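Side-chain contacts in putative succinylglutamate desuccinylase / aspartoacylase (Shewanella amazonensis, PDB 3FMC), which is probably a zinc-dependent hydrolase of the succinylglutamate desuccinylase and aspartoacylase family: residues C[9-14]-C[20-25]; C[89-92]-C[98-101]; C[112-117]-C[131-136]; C[177-182]-C[255-260]. All blocks are in the same frame, centred on the assembly; numbering follows the deposited sequence.

Contact 1: C[9-14]-C[20-25]; sequences VRVGEL and LSLPVY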
loop_
_atom_site.group_PDB
_atom_site.type_symbol
_atom_site.label_atom_id
_atom_site.label_comp_id
_atom_site.label_asym_id
_atom_site.label_seq_id
_atom_site.Cartn_x
_atom_site.Cartn_y
_atom_site.Cartn_z
ATOM N N VAL C 9 -2.416 24.270 -15.284
ATOM C CA VAL C 9 -1.099 23.908 -15.719
ATOM C C VAL C 9 -1.008 22.380 -15.621
ATOM O O VAL C 9 -1.298 21.805 -14.577
ATOM C CB VAL C 9 -0.059 24.593 -14.844
ATOM C CG1 VAL C 9 1.340 24.020 -15.031
ATOM C CG2 VAL C 9 -0.110 26.120 -15.109
ATOM N N ARG C 10 -0.635 21.762 -16.736
ATOM C CA ARG C 10 -0.477 20.315 -16.829
ATOM C C ARG C 10 0.849 19.858 -16.229
ATOM O O ARG C 10 1.912 20.404 -16.555
ATOM C CB ARG C 10 -0.487 19.917 -18.288
ATOM C CG ARG C 10 -0.607 18.461 -18.480
ATOM C CD ARG C 10 -2.048 18.009 -18.466
ATOM N NE ARG C 10 -2.510 17.828 -19.844
ATOM C CZ ARG C 10 -2.188 16.763 -20.590
ATOM N NH1 ARG C 10 -1.390 15.792 -20.114
ATOM N NH2 ARG C 10 -2.652 16.668 -21.832
ATOM N N VAL C 11 0.792 18.821 -15.388
ATOM C CA VAL C 11 1.986 18.297 -14.723
ATOM C C VAL C 11 2.187 16.799 -14.946
ATOM O O VAL C 11 3.184 16.244 -14.491
ATOM C CB VAL C 11 1.958 18.583 -13.186
ATOM C CG1 VAL C 11 1.998 20.131 -12.886
ATOM C CG2 VAL C 11 0.703 17.958 -12.525
ATOM N N GLY C 12 1.240 16.147 -15.622
ATOM C CA GLY C 12 1.377 14.705 -15.871
ATOM C C GLY C 12 0.189 14.099 -16.568
ATOM O O GLY C 12 -0.673 14.803 -17.095
ATOM N N GLU C 13 0.129 12.768 -16.551
ATOM C CA GLU C 13 -0.961 12.046 -17.178
ATOM C C GLU C 13 -1.017 10.653 -16.575
ATOM O O GLU C 13 0.032 10.026 -16.316
ATOM C CB GLU C 13 -0.722 11.957 -18.707
ATOM C CG GLU C 13 -1.917 11.443 -19.496
ATOM C CD GLU C 13 -1.599 11.242 -20.965
ATOM O OE1 GLU C 13 -0.509 10.794 -21.317
ATOM O OE2 GLU C 13 -2.475 11.556 -21.760
ATOM N N LEU C 14 -2.229 10.197 -16.336
ATOM C CA LEU C 14 -2.497 8.884 -15.785
ATOM C C LEU C 14 -2.688 7.825 -16.875
ATOM O O LEU C 14 -3.170 8.133 -17.962
ATOM C CB LEU C 14 -3.764 8.939 -14.932
ATOM C CG LEU C 14 -3.727 9.885 -13.712
ATOM C CD1 LEU C 14 -5.056 10.072 -13.134
ATOM C CD2 LEU C 14 -2.766 9.357 -12.693
ATOM N N LEU C 20 -3.118 15.154 -15.475
ATOM C CA LEU C 20 -2.865 15.636 -14.109
ATOM C C LEU C 20 -2.620 17.144 -14.318
ATOM O O LEU C 20 -1.764 17.516 -15.105
ATOM C CB LEU C 20 -1.649 14.938 -13.468
ATOM C CG LEU C 20 -1.838 13.434 -13.069
ATOM C CD1 LEU C 20 -0.502 12.779 -12.705
ATOM C CD2 LEU C 20 -2.894 13.274 -11.936
ATOM N N SER C 21 -3.438 17.972 -13.674
ATOM C CA SER C 21 -3.334 19.406 -13.765
ATOM C C SER C 21 -3.571 20.088 -12.425
ATOM O O SER C 21 -4.188 19.500 -11.492
ATOM C CB SER C 21 -4.211 19.995 -14.854
ATOM O OG SER C 21 -5.548 19.749 -14.561
ATOM N N LEU C 22 -3.045 21.331 -12.356
ATOM C CA LEU C 22 -3.066 22.160 -11.156
ATOM C C LEU C 22 -3.859 23.432 -11.485
ATOM O O LEU C 22 -3.707 23.973 -12.575
ATOM C CB LEU C 22 -1.632 22.628 -10.798
ATOM C CG LEU C 22 -0.453 21.665 -10.757
ATOM C CD1 LEU C 22 0.793 22.279 -10.208
ATOM C CD2 LEU C 22 -0.856 20.436 -9.949
ATOM N N PRO C 23 -4.629 23.941 -10.518
ATOM C CA PRO C 23 -5.292 25.239 -10.660
ATOM C C PRO C 23 -4.310 26.309 -10.160
ATOM O O PRO C 23 -3.741 26.154 -9.081
ATOM C CB PRO C 23 -6.495 25.132 -9.716
ATOM C CG PRO C 23 -6.077 24.197 -8.665
ATOM C CD PRO C 23 -4.941 23.325 -9.216
ATOM N N VAL C 24 -4.047 27.321 -10.985
ATOM C CA VAL C 24 -3.150 28.446 -10.647
ATOM C C VAL C 24 -3.991 29.708 -10.586
ATOM O O VAL C 24 -4.566 30.096 -11.622
ATOM C CB VAL C 24 -2.022 28.572 -11.669
ATOM C CG1 VAL C 24 -1.006 29.714 -11.272
ATOM C CG2 VAL C 24 -1.330 27.219 -11.815
ATOM N N TYR C 25 -4.099 30.309 -9.387
ATOM C CA TYR C 25 -4.878 31.511 -9.173
ATOM C C TYR C 25 -3.921 32.695 -9.109
ATOM O O TYR C 25 -2.850 32.602 -8.515
ATOM C CB TYR C 25 -5.673 31.422 -7.887
ATOM C CG TYR C 25 -6.738 30.340 -7.926
ATOM C CD1 TYR C 25 -7.937 30.561 -8.564
ATOM C CD2 TYR C 25 -6.536 29.108 -7.309
ATOM C CE1 TYR C 25 -8.893 29.611 -8.610
ATOM C CE2 TYR C 25 -7.514 28.132 -7.348
ATOM C CZ TYR C 25 -8.677 28.372 -8.017
ATOM O OH TYR C 25 -9.669 27.423 -8.084
#
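The flat carbonyl group of Gly12 is approached from opposite faces of its plane: Leu20 N stands over one, 64° out of the plane, and the Arg10 guanidinium over the other. The Leu20 N to Gly12 O bond is 3.0 Å long and nearly straight. From the other face, Arg10 NH1 reaches Gly12 O at 3.3 Å, with the arginine chain bent at its second and third torsions so that the guanidinium lies forward along its own strand, toward Gly12. Leu20 O is shared in a different way. Val11 N donates to Leu20 O at 2.9 Å, while Gly12 N adds only a weak bond to the same oxygen. Two consecutive residues facing one define a classic beta bulge, and the register slips by one between the Arg10–Ser21 and Gly12–Leu20 pairs. Ahead of the slip, the pairing is regular antiparallel: Val9 and Leu22 form a hydrogen-bonded pair, Val9 N lying 3.0 Å from Leu22 O.

Arg10 and Ser21 lie on one face of this hairpin, while Val9, Leu20 and Leu22 project from the other. The side chains of Val11 and Leu22 cross at about a right angle, Val11 CG1, anti to the carbonyl carbon (chi1 -64°), lying 3.6 Å from Leu22 CG. Leu14 CG meets Leu20 CD2 at 3.9 Å, again at about a right angle, and Val9 CG2 abuts Val24 CG2 at 3.7 Å. Helix 150-163 covers Val9, Val11 and Leu22 through Thr157, Leu154 and Leu158, helix 77-80 packs on Leu14, Leu20 and Leu22, and strand 69-72 continues the sheet beyond strand 19-27.

Contact 2: C[89-92]-C[98-101]; sequences LGRF and VNWN. With SO4 (sulfate ion), chain K.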
loop_
_atom_site.group_PDB
_atom_site.type_symbol
_atom_site.label_atom_id
_atom_site.label_comp_id
_atom_site.label_asym_id
_atom_site.label_seq_id
_atom_site.Cartn_x
_atom_site.Cartn_y
_atom_site.Cartn_z
ATOM N N LEU C 89 -1.708 8.207 1.085
ATOM C CA LEU C 89 -0.305 7.766 0.845
ATOM C C LEU C 89 0.228 8.782 -0.175
ATOM O O LEU C 89 0.386 8.498 -1.363
ATOM C CB LEU C 89 -0.279 6.312 0.343
ATOM C CG LEU C 89 1.116 5.720 0.270
ATOM C CD1 LEU C 89 1.597 5.412 1.700
ATOM C CD2 LEU C 89 1.078 4.446 -0.601
ATOM N N GLY C 90 0.512 9.988 0.345
ATOM C CA GLY C 90 0.711 11.155 -0.465
ATOM C C GLY C 90 2.084 11.755 -0.442
ATOM O O GLY C 90 2.317 12.737 -1.137
ATOM N N ARG C 91 2.993 11.148 0.326
ATOM C CA ARG C 91 4.322 11.723 0.531
ATOM C C ARG C 91 5.365 11.411 -0.527
ATOM O O ARG C 91 6.279 12.217 -0.785
ATOM C CB ARG C 91 4.838 11.259 1.905
ATOM C CG ARG C 91 6.105 11.954 2.371
ATOM C CD ARG C 91 6.387 11.647 3.826
ATOM N NE ARG C 91 7.642 12.249 4.212
ATOM C CZ ARG C 91 7.782 13.552 4.471
ATOM N NH1 ARG C 91 6.730 14.381 4.438
ATOM N NH2 ARG C 91 8.988 14.020 4.782
ATOM N N PHE C 92 5.228 10.222 -1.129
ATOM C CA PHE C 92 6.186 9.731 -2.078
ATOM C C PHE C 92 5.523 8.983 -3.235
ATOM O O PHE C 92 4.356 8.578 -3.149
ATOM C CB PHE C 92 7.244 8.834 -1.394
ATOM C CG PHE C 92 6.706 7.777 -0.454
ATOM C CD1 PHE C 92 6.114 6.597 -0.933
ATOM C CD2 PHE C 92 6.834 7.943 0.930
ATOM C CE1 PHE C 92 5.675 5.597 -0.025
ATOM C CE2 PHE C 92 6.371 6.972 1.808
ATOM C CZ PHE C 92 5.797 5.813 1.321
ATOM N N VAL C 98 10.216 7.551 -3.831
ATOM C CA VAL C 98 10.881 8.834 -3.887
ATOM C C VAL C 98 9.922 9.958 -3.449
ATOM O O VAL C 98 8.857 10.155 -4.023
ATOM C CB VAL C 98 11.465 9.153 -5.248
ATOM C CG1 VAL C 98 12.067 10.577 -5.236
ATOM C CG2 VAL C 98 12.525 8.057 -5.674
ATOM N N ASN C 99 10.362 10.679 -2.428
ATOM C CA ASN C 99 9.621 11.803 -1.839
ATOM C C ASN C 99 9.375 12.863 -2.895
ATOM O O ASN C 99 10.298 13.302 -3.579
ATOM C CB ASN C 99 10.480 12.303 -0.651
ATOM C CG ASN C 99 9.837 13.466 0.144
ATOM O OD1 ASN C 99 9.012 14.203 -0.357
ATOM N ND2 ASN C 99 10.262 13.618 1.392
ATOM N N TRP C 100 8.131 13.290 -3.055
ATOM C CA TRP C 100 7.809 14.294 -4.083
ATOM C C TRP C 100 8.587 15.601 -3.858
ATOM O O TRP C 100 8.889 16.316 -4.849
ATOM C CB TRP C 100 6.368 14.627 -4.066
ATOM C CG TRP C 100 5.393 13.474 -4.275
ATOM C CD1 TRP C 100 4.470 13.048 -3.390
ATOM C CD2 TRP C 100 5.244 12.657 -5.439
ATOM N NE1 TRP C 100 3.702 12.045 -3.930
ATOM C CE2 TRP C 100 4.159 11.778 -5.188
ATOM C CE3 TRP C 100 5.907 12.581 -6.663
ATOM C CZ2 TRP C 100 3.741 10.815 -6.113
ATOM C CZ3 TRP C 100 5.490 11.605 -7.580
ATOM C CH2 TRP C 100 4.415 10.754 -7.298
ATOM N N ASN C 101 8.923 15.866 -2.585
ATOM C CA ASN C 101 9.692 17.067 -2.203
ATOM C C ASN C 101 11.192 16.823 -2.144
ATOM O O ASN C 101 11.958 17.532 -1.452
ATOM C CB ASN C 101 9.120 17.619 -0.900
ATOM C CG ASN C 101 9.604 19.033 -0.582
ATOM O OD1 ASN C 101 9.648 19.908 -1.446
ATOM N ND2 ASN C 101 9.912 19.258 0.694
HETATM S S SO4 K . 9.952 17.025 3.981
HETATM O O1 SO4 K . 9.943 16.672 2.544
HETATM O O2 SO4 K . 10.929 16.185 4.669
HETATM O O3 SO4 K . 8.635 16.888 4.676
HETATM O O4 SO4 K . 10.317 18.450 4.072
HETATM O O HOH W 1 1.934 9.647 -3.279
#
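Sulfate oxygen O1 is gripped by two amides, Asn99 ND2 at 3.3 Å and Asn101 ND2 at 3.2 Å, while O3 of the same ion takes Arg91 from the facing segment. Both segments belong to the long loop between helices 77-80 and 111-118 in the catalytic domain, and Asn99 closes an Asx turn, its OD1 accepting Asn101 N at 2.8 Å. Arg91 meets the sulfate edge-on, O3 lying in the guanidinium plane 2.9 Å from NH2, with NH1 as a second, longer donor. An extended chain from CG to NE carries the group there, and Asn99 ND2 sits over one guanidinium face, the two planes turned 57° apart. The adjacent Asn101 and Arg102, both bonded to the ion, resemble the Asn-Arg pair that holds the substrate carboxylate in M14 carboxypeptidases, so the sulfate, probably from the crystallisation liquor, may mark a comparable anion site. Asn99 OD1 additionally bonds His43, part of a possible empty metal site. With an alanine at Asn99, Asn101 N and His43 would probably lose their shared acceptor, and O1 one of its donors.

The backbones are bridged once, at Phe92–Asn99, and Trp100 N donates to Arg91 O at 3.1 Å. The indole has the Phe92 carbonyl carbon over one face and Gly90 at its edge. A water links the two segments at this end: it donates to Leu89 O and to Phe92 O, each at 2.7 Å, and accepts from Trp100 NE1 at 3.0 Å.

Contact 3: C[112-117]-C[131-136]; sequences EVWYQE and RATLVE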
loop_
_atom_site.group_PDB
_atom_site.type_symbol
_atom_site.label_atom_id
_atom_site.label_comp_id
_atom_site.label_asym_id
_atom_site.label_seq_id
_atom_site.Cartn_x
_atom_site.Cartn_y
_atom_site.Cartn_z
ATOM N N GLU C 112 29.983 30.900 -10.705
ATOM C CA GLU C 112 31.162 31.768 -10.793
ATOM C C GLU C 112 31.356 32.184 -12.260
ATOM O O GLU C 112 31.445 33.361 -12.550
ATOM C CB GLU C 112 32.407 31.090 -10.197
ATOM C CG GLU C 112 33.701 31.922 -10.325
ATOM C CD GLU C 112 33.572 33.352 -9.737
ATOM O OE1 GLU C 112 33.218 33.472 -8.541
ATOM O OE2 GLU C 112 33.832 34.335 -10.478
ATOM N N VAL C 113 31.361 31.217 -13.184
ATOM C CA VAL C 113 31.507 31.507 -14.618
ATOM C C VAL C 113 30.349 32.316 -15.143
ATOM O O VAL C 113 30.531 33.265 -15.886
ATOM C CB VAL C 113 31.702 30.193 -15.460
ATOM C CG1 VAL C 113 31.629 30.464 -16.977
ATOM C CG2 VAL C 113 33.023 29.531 -15.084
ATOM N N TRP C 114 29.127 31.968 -14.756
ATOM C CA TRP C 114 27.972 32.741 -15.199
ATOM C C TRP C 114 28.135 34.186 -14.712
ATOM O O TRP C 114 27.880 35.138 -15.449
ATOM C CB TRP C 114 26.671 32.159 -14.625
ATOM C CG TRP C 114 25.450 32.795 -15.175
ATOM C CD1 TRP C 114 24.661 32.293 -16.174
ATOM C CD2 TRP C 114 24.842 34.049 -14.773
ATOM N NE1 TRP C 114 23.605 33.136 -16.402
ATOM C CE2 TRP C 114 23.706 34.232 -15.581
ATOM C CE3 TRP C 114 25.161 35.037 -13.811
ATOM C CZ2 TRP C 114 22.875 35.339 -15.465
ATOM C CZ3 TRP C 114 24.342 36.140 -13.696
ATOM C CH2 TRP C 114 23.206 36.288 -14.528
ATOM N N TYR C 115 28.531 34.341 -13.441
ATOM C CA TYR C 115 28.721 35.691 -12.903
ATOM C C TYR C 115 29.746 36.483 -13.722
ATOM O O TYR C 115 29.479 37.619 -14.136
ATOM C CB TYR C 115 29.119 35.659 -11.434
ATOM C CG TYR C 115 29.380 37.040 -10.913
ATOM C CD1 TYR C 115 28.326 37.893 -10.615
ATOM C CD2 TYR C 115 30.684 37.501 -10.739
ATOM C CE1 TYR C 115 28.563 39.198 -10.149
ATOM C CE2 TYR C 115 30.940 38.793 -10.285
ATOM C CZ TYR C 115 29.873 39.633 -9.979
ATOM O OH TYR C 115 30.093 40.911 -9.502
ATOM N N GLN C 116 30.912 35.891 -13.955
ATOM C CA GLN C 116 31.960 36.583 -14.729
ATOM C C GLN C 116 31.434 37.041 -16.088
ATOM O O GLN C 116 31.680 38.176 -16.503
ATOM C CB GLN C 116 33.239 35.738 -14.847
ATOM C CG GLN C 116 33.973 35.558 -13.479
ATOM C CD GLN C 116 34.311 36.902 -12.761
ATOM O OE1 GLN C 116 34.745 37.875 -13.386
ATOM N NE2 GLN C 116 34.110 36.938 -11.451
ATOM N N GLU C 117 30.656 36.186 -16.738
ATOM C CA GLU C 117 30.083 36.496 -18.055
ATOM C C GLU C 117 28.984 37.547 -18.069
ATOM O O GLU C 117 28.648 38.067 -19.124
ATOM C CB GLU C 117 29.597 35.202 -18.709
ATOM C CG GLU C 117 30.758 34.225 -18.932
ATOM C CD GLU C 117 30.378 32.894 -19.559
ATOM O OE1 GLU C 117 29.172 32.537 -19.581
ATOM O OE2 GLU C 117 31.325 32.196 -20.010
ATOM N N ARG C 131 17.397 35.024 -13.707
ATOM C CA ARG C 131 16.080 34.450 -13.633
ATOM C C ARG C 131 15.774 33.726 -14.934
ATOM O O ARG C 131 15.251 32.628 -14.915
ATOM C CB ARG C 131 15.014 35.508 -13.388
ATOM C CG ARG C 131 13.632 34.905 -13.098
ATOM C CD ARG C 131 12.597 35.911 -12.651
ATOM N NE ARG C 131 13.196 36.992 -11.887
ATOM C CZ ARG C 131 13.386 37.051 -10.567
ATOM N NH1 ARG C 131 13.008 36.086 -9.744
ATOM N NH2 ARG C 131 13.976 38.129 -10.071
ATOM N N ALA C 132 16.101 34.354 -16.061
ATOM C CA ALA C 132 15.843 33.758 -17.366
ATOM C C ALA C 132 16.619 32.466 -17.538
ATOM O O ALA C 132 16.086 31.496 -18.086
ATOM C CB ALA C 132 16.150 34.776 -18.509
ATOM N N THR C 133 17.861 32.434 -17.056
ATOM C CA THR C 133 18.690 31.245 -17.118
ATOM C C THR C 133 18.059 30.112 -16.306
ATOM O O THR C 133 18.019 28.972 -16.753
ATOM C CB THR C 133 20.110 31.518 -16.599
ATOM O OG1 THR C 133 20.791 32.370 -17.533
ATOM C CG2 THR C 133 20.934 30.201 -16.389
ATOM N N LEU C 134 17.580 30.432 -15.111
ATOM C CA LEU C 134 16.943 29.411 -14.257
ATOM C C LEU C 134 15.684 28.828 -14.922
ATOM O O LEU C 134 15.485 27.620 -14.878
ATOM C CB LEU C 134 16.585 29.985 -12.885
ATOM C CG LEU C 134 17.732 30.572 -12.053
ATOM C CD1 LEU C 134 17.140 30.977 -10.665
ATOM C CD2 LEU C 134 18.928 29.638 -11.896
ATOM N N VAL C 135 14.855 29.693 -15.494
ATOM C CA VAL C 135 13.613 29.320 -16.173
ATOM C C VAL C 135 13.956 28.464 -17.410
ATOM O O VAL C 135 13.346 27.406 -17.678
ATOM C CB VAL C 135 12.770 30.549 -16.532
ATOM C CG1 VAL C 135 11.602 30.200 -17.477
ATOM C CG2 VAL C 135 12.224 31.216 -15.273
ATOM N N GLU C 136 14.991 28.853 -18.120
ATOM C CA GLU C 136 15.388 28.092 -19.306
ATOM C C GLU C 136 15.947 26.723 -18.955
ATOM O O GLU C 136 15.765 25.762 -19.707
ATOM C CB GLU C 136 16.406 28.875 -20.160
ATOM C CG GLU C 136 16.908 28.068 -21.401
ATOM C CD GLU C 136 15.777 27.525 -22.316
ATOM O OE1 GLU C 136 14.677 28.124 -22.364
ATOM O OE2 GLU C 136 16.008 26.493 -22.992
#
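Between segments 112-117 and 131-136, both helical, the nearest CA atoms are those of Trp114 and Thr133, 9.6 Å apart, a spacing bridged by side chains. The segments belong to helices 111-118 and 123-142, consecutive elements of the catalytic domain, and between residues 112-117 and 131-136 this is the one side-chain pair that meets; elsewhere along helix 123-142 Trp114 also packs on Leu126 and Ala129. Trp114 CG stands anti to the backbone N (chi1 -173°), which carries the indole across toward the second helix. There the pyrrole N-H of Trp114 NE1 donates to Thr133 OG1 over 3.1 Å. The bond is moderately bent, 150° at the hydrogen, and the oxygen lies at the ring edge, 22° out of the indole plane. Thr133 OG1 is also hydrogen-bonded to Ala129 O, one turn earlier. The rest of the indole is framed by rings: His118 stacks on it and Phe130 meets it edge-to-face. A phenylalanine replacing Trp114 has no N-H, so Thr133 OG1 would probably lose its donor and part of the space between the helices would be left less well filled. On the first helix itself, Gln116 NE2 donates to Glu112 OE2 at 2.8 Å, meeting that oxygen nearly head-on to its C-O bond.

Contact 4: C[177-182]-C[255-260]; sequences SCKHLY and LEDAEG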
loop_
_atom_site.group_PDB
_atom_site.type_symbol
_atom_site.label_atom_id
_atom_site.label_comp_id
_atom_site.label_asym_id
_atom_site.label_seq_id
_atom_site.Cartn_x
_atom_site.Cartn_y
_atom_site.Cartn_z
ATOM N N SER C 177 1.767 17.517 14.560
ATOM C CA SER C 177 2.778 18.563 14.613
ATOM C C SER C 177 2.274 19.931 15.070
ATOM O O SER C 177 1.126 20.273 14.873
ATOM C CB SER C 177 3.354 18.716 13.205
ATOM O OG SER C 177 4.361 19.684 13.052
ATOM N N CYS C 178 3.194 20.713 15.617
ATOM C CA CYS C 178 2.903 22.109 15.900
ATOM C C CYS C 178 3.265 22.890 14.645
ATOM O O CYS C 178 3.791 22.344 13.672
ATOM C CB CYS C 178 3.692 22.620 17.138
ATOM S SG CYS C 178 5.395 22.791 16.944
ATOM N N LYS C 179 2.910 24.175 14.628
ATOM C CA LYS C 179 3.271 25.054 13.508
ATOM C C LYS C 179 4.756 25.431 13.654
ATOM O O LYS C 179 5.235 25.829 14.723
ATOM C CB LYS C 179 2.404 26.334 13.517
ATOM C CG LYS C 179 0.953 26.049 13.505
ATOM C CD LYS C 179 0.115 27.315 13.376
ATOM C CE LYS C 179 -1.334 26.989 13.442
ATOM N NZ LYS C 179 -2.154 28.211 13.320
ATOM N N HIS C 180 5.476 25.289 12.566
ATOM C CA HIS C 180 6.876 25.599 12.493
ATOM C C HIS C 180 7.241 26.126 11.114
ATOM O O HIS C 180 6.487 25.998 10.149
ATOM C CB HIS C 180 7.799 24.465 13.002
ATOM C CG HIS C 180 7.672 23.158 12.271
ATOM N ND1 HIS C 180 6.567 22.335 12.397
ATOM C CD2 HIS C 180 8.553 22.494 11.501
ATOM C CE1 HIS C 180 6.776 21.234 11.697
ATOM N NE2 HIS C 180 7.972 21.313 11.140
ATOM N N LEU C 181 8.406 26.713 11.038
ATOM C CA LEU C 181 8.875 27.377 9.830
ATOM C C LEU C 181 10.304 27.068 9.513
ATOM O O LEU C 181 11.156 27.020 10.425
ATOM C CB LEU C 181 8.772 28.879 10.039
ATOM C CG LEU C 181 9.249 29.907 9.005
ATOM C CD1 LEU C 181 8.381 29.922 7.712
ATOM C CD2 LEU C 181 9.306 31.364 9.612
ATOM N N TYR C 182 10.553 26.801 8.241
ATOM C CA TYR C 182 11.899 26.728 7.712
ATOM C C TYR C 182 12.195 28.090 7.044
ATOM O O TYR C 182 11.427 28.600 6.162
ATOM C CB TYR C 182 12.114 25.603 6.732
ATOM C CG TYR C 182 12.011 24.209 7.317
ATOM C CD1 TYR C 182 10.788 23.592 7.518
ATOM C CD2 TYR C 182 13.157 23.503 7.642
ATOM C CE1 TYR C 182 10.704 22.303 8.040
ATOM C CE2 TYR C 182 13.091 22.284 8.183
ATOM C CZ TYR C 182 11.887 21.651 8.374
ATOM O OH TYR C 182 11.884 20.370 8.887
ATOM N N LEU C 255 -7.238 30.501 8.991
ATOM C CA LEU C 255 -7.382 31.968 8.996
ATOM C C LEU C 255 -6.215 32.615 9.753
ATOM O O LEU C 255 -5.628 33.602 9.291
ATOM C CB LEU C 255 -8.731 32.371 9.583
ATOM C CG LEU C 255 -9.076 33.870 9.470
ATOM C CD1 LEU C 255 -8.955 34.460 7.998
ATOM C CD2 LEU C 255 -10.452 34.042 10.114
ATOM N N GLU C 256 -5.883 32.078 10.918
ATOM C CA GLU C 256 -4.731 32.571 11.686
ATOM C C GLU C 256 -3.453 32.517 10.861
ATOM O O GLU C 256 -2.676 33.470 10.810
ATOM C CB GLU C 256 -4.558 31.758 12.988
ATOM C CG GLU C 256 -3.144 31.850 13.580
ATOM C CD GLU C 256 -3.002 31.161 14.922
ATOM O OE1 GLU C 256 -3.697 31.587 15.864
ATOM O OE2 GLU C 256 -2.163 30.228 15.039
ATOM N N ASP C 257 -3.234 31.394 10.183
ATOM C CA ASP C 257 -2.041 31.257 9.356
ATOM C C ASP C 257 -2.034 32.324 8.236
ATOM O O ASP C 257 -1.015 32.959 7.947
ATOM C CB ASP C 257 -2.010 29.872 8.700
ATOM C CG ASP C 257 -2.001 28.750 9.704
ATOM O OD1 ASP C 257 -1.472 28.931 10.840
ATOM O OD2 ASP C 257 -2.532 27.673 9.369
ATOM N N ALA C 258 -3.178 32.486 7.585
ATOM C CA ALA C 258 -3.301 33.470 6.488
ATOM C C ALA C 258 -3.019 34.899 7.000
ATOM O O ALA C 258 -2.368 35.705 6.316
ATOM C CB ALA C 258 -4.700 33.376 5.886
ATOM N N GLU C 259 -3.440 35.182 8.234
ATOM C CA GLU C 259 -3.221 36.522 8.826
ATOM C C GLU C 259 -1.735 36.783 9.051
ATOM O O GLU C 259 -1.218 37.890 8.826
ATOM C CB GLU C 259 -4.079 36.680 10.082
ATOM C CG GLU C 259 -5.565 36.854 9.766
ATOM C CD GLU C 259 -6.464 36.735 11.016
ATOM O OE1 GLU C 259 -5.967 36.369 12.107
ATOM O OE2 GLU C 259 -7.680 36.971 10.900
ATOM N N GLY C 260 -0.998 35.747 9.430
ATOM C CA GLY C 260 0.452 35.859 9.546
ATOM C C GLY C 260 1.138 36.097 8.217
ATOM O O GLY C 260 2.036 36.903 8.109
#
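A salt-bridge network ties strand 176-184 of the catalytic domain to helix 251-267, with Lys179 reaching from the strand to the carboxylates of Glu256 and Asp257. The nearest CA pair, Lys179 and Asp257, is 9.2 Å apart, so the lysine chain, extended beyond CG, does the spanning. Its CG stands anti to the carbonyl carbon (chi1 -55°), and every later torsion is close to 180°. Lys179 NZ lies 2.7 Å from Asp257 OD1, approached on its syn side but 28° out of the carboxylate plane. The Lys179 CE and CD methylenes also run close past this oxygen. Lys179 NZ makes an equally short 2.7 Å bridge to Glu256 OE2, from above that carboxylate's plane; since Glu256 is modelled in two conformers, this second bridge is less certain. Asp253 is a third acidic partner, so three carboxylates bond the ammonium, which would probably stabilise its protonated form and offset the burial of Asp257.

Beside the lysine, Cys178 O accepts both Ser177 OG and His180 ND1, the latter at 3.1 Å. Strand 176-184 pairs with strands 237-243 and 341-346, while Asp257 packs on Leu243 and on Val52 of helix 48-60, placing the network between sheet and helices.

Contact 1 is the most buried of the four and mainly apolar, a bulged hairpin held by backbone bonds; contacts 2, 3 and 4 are partly buried and rely on polar side chains. Contacts 1 and 4 reach the same set of paired strands, with centres about 26 Å apart, yet one pairs strand with strand and the other joins strand to helix through charge. Contact 2 consists of loops around an anion, and its nearest atoms are about 8 Å from contact 1 and also from contact 4. Contact 3 stands apart, a helix pair across the chain centre from contact 4, linked by one neutral hydrogen bond instead of ionic bridges. None touches another.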